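Local coordinates for protein disulfide-isomerase A4 (Rattus norvegicus, PDB 3EC3), which catalyses the rearrangement of disulfide bonds in proteins of the endoplasmic reticulum, and is represented here by its two noncatalytic thioredoxin-like domains, b and b', at residues I199-E202 and K206-M209. The protein carries 1 engineered substitution. Residues are numbered along the deposited sequence; the frame is centred on the assembly and turned at random.
Sequences ILDE and KFAM
The F207 ring lays one edge against the D201 side chain, just past the end of strand 196-200, with CE1 3.6 Å from D201 OD2 and CZ a little farther from the same oxygen. Carboxylate and ring planes stand 74° apart, and D201 CB sits at the ring edge in its plane, so the acid meets the rim of the ring, not a face. F207 CG is anti to its carbonyl carbon (chi1 -52°), which also brings CD1 to 3.6 Å from I199 O and 4.4 Å from I199 CB. I199 O accepts the F207 N-H, 2.9 Å from F207 N, and receives a CA-H...O contact from K206; I199 N returns a bond to F207 O, completing the hydrogen-bonded pair. Strands 196-200 and 206-208 thus form the antiparallel beta hairpin at one border of the second thioredoxin-like domain's mixed sheet, 206-208 being its outermost strand within the chain. D201 begins the connecting turn: its OD1 accepts backbone N-H groups of S203 and K205, and weakly that of G204, tying down the acid beside which the ring lies. On the face that carries I199 and F207, I199 packs on F222 and F226 of helix 216-227; D201 touches F226, and F207 meets P233. With an alanine here instead of F207, the space between I199, D201 and P233 would probably be left unfilled and D201 OD2 would lose the ring edge beside it. On the other face, in the non-hydrogen-bonded pair, L200 CD2 packs against K206 CG at 3.7 Å. Bends at chi2 (142°) and chi4 turn the lysine so that NZ comes 3.9 Å from L200 CD1; L200 also touches R133, and K206 reaches L186.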
loop_
_atom_site.group_PDB
_atom_site.type_symbol
_atom_site.label_atom_id
_atom_site.label_comp_id
_atom_site.label_asym_id
_atom_site.label_seq_id
_atom_site.Cartn_x
_atom_site.Cartn_y
_atom_site.Cartn_z
ATOM N N ILE A 199 2.865 9.120 -14.874
ATOM C CA ILE A 199 2.869 7.683 -14.985
ATOM C C ILE A 199 4.277 7.186 -15.287
ATOM O O ILE A 199 4.920 7.670 -16.212
ATOM C CB ILE A 199 1.887 7.196 -16.088
ATOM C CG1 ILE A 199 0.464 7.661 -15.750
ATOM C CG2 ILE A 199 2.013 5.643 -16.265
ATOM C CD1 ILE A 199 -0.616 7.240 -16.677
ATOM N N LEU A 200 4.744 6.211 -14.513
ATOM C CA LEU A 200 5.977 5.491 -14.850
ATOM C C LEU A 200 5.619 4.148 -15.526
ATOM O O LEU A 200 4.881 3.342 -14.943
ATOM C CB LEU A 200 6.824 5.239 -13.588
ATOM C CG LEU A 200 6.963 6.278 -12.459
ATOM C CD1 LEU A 200 8.150 5.949 -11.556
ATOM C CD2 LEU A 200 7.080 7.702 -13.002
ATOM N N ASP A 201 6.129 3.894 -16.739
ATOM C CA ASP A 201 5.812 2.625 -17.415
ATOM C C ASP A 201 6.863 1.533 -17.259
ATOM O O ASP A 201 7.956 1.759 -16.708
ATOM C CB ASP A 201 5.393 2.807 -18.888
ATOM C CG ASP A 201 6.574 2.996 -19.822
ATOM O OD1 ASP A 201 7.736 2.979 -19.345
ATOM O OD2 ASP A 201 6.345 3.161 -21.043
ATOM N N GLU A 202 6.528 0.361 -17.796
ATOM C CA GLU A 202 7.291 -0.858 -17.629
ATOM C C GLU A 202 8.635 -0.780 -18.342
ATOM O O GLU A 202 9.536 -1.556 -18.037
ATOM C CB GLU A 202 6.490 -2.008 -18.212
ATOM C CG GLU A 202 6.191 -3.120 -17.236
ATOM C CD GLU A 202 4.769 -3.652 -17.384
ATOM O OE1 GLU A 202 3.942 -3.010 -18.069
ATOM O OE2 GLU A 202 4.480 -4.717 -16.803
ATOM N N LYS A 206 8.595 7.867 -18.715
ATOM C CA LYS A 206 7.749 8.611 -17.787
ATOM C C LYS A 206 6.855 9.568 -18.566
ATOM O O LYS A 206 7.270 10.101 -19.601
ATOM C CB LYS A 206 8.620 9.375 -16.789
ATOM C CG LYS A 206 9.391 8.460 -15.827
ATOM C CD LYS A 206 10.813 9.008 -15.546
ATOM C CE LYS A 206 11.691 7.975 -14.800
ATOM N NZ LYS A 206 11.126 7.516 -13.474
ATOM N N PHE A 207 5.626 9.760 -18.090
ATOM C CA PHE A 207 4.669 10.630 -18.773
ATOM C C PHE A 207 4.110 11.636 -17.777
ATOM O O PHE A 207 3.623 11.245 -16.717
ATOM C CB PHE A 207 3.547 9.795 -19.404
ATOM C CG PHE A 207 4.049 8.668 -20.272
ATOM C CD1 PHE A 207 4.352 7.419 -19.721
ATOM C CD2 PHE A 207 4.250 8.864 -21.641
ATOM C CE1 PHE A 207 4.830 6.384 -20.518
ATOM C CE2 PHE A 207 4.732 7.829 -22.457
ATOM C CZ PHE A 207 5.022 6.591 -21.897
ATOM N N ALA A 208 4.179 12.927 -18.094
ATOM C CA ALA A 208 3.691 13.931 -17.149
ATOM C C ALA A 208 2.317 14.432 -17.567
ATOM O O ALA A 208 2.092 14.690 -18.757
ATOM C CB ALA A 208 4.670 15.096 -17.040
HETATM N N MSE A 209 1.409 14.571 -16.599
HETATM C CA MSE A 209 0.070 15.099 -16.875
HETATM C C MSE A 209 0.097 16.597 -17.096
HETATM O O MSE A 209 0.615 17.340 -16.268
HETATM C CB MSE A 209 -0.940 14.779 -15.759
HETATM C CG MSE A 209 -2.370 15.245 -16.082
HETATM SE SE MSE A 209 -3.640 14.867 -14.673
HETATM C CE MSE A 209 -4.063 16.571 -14.088
#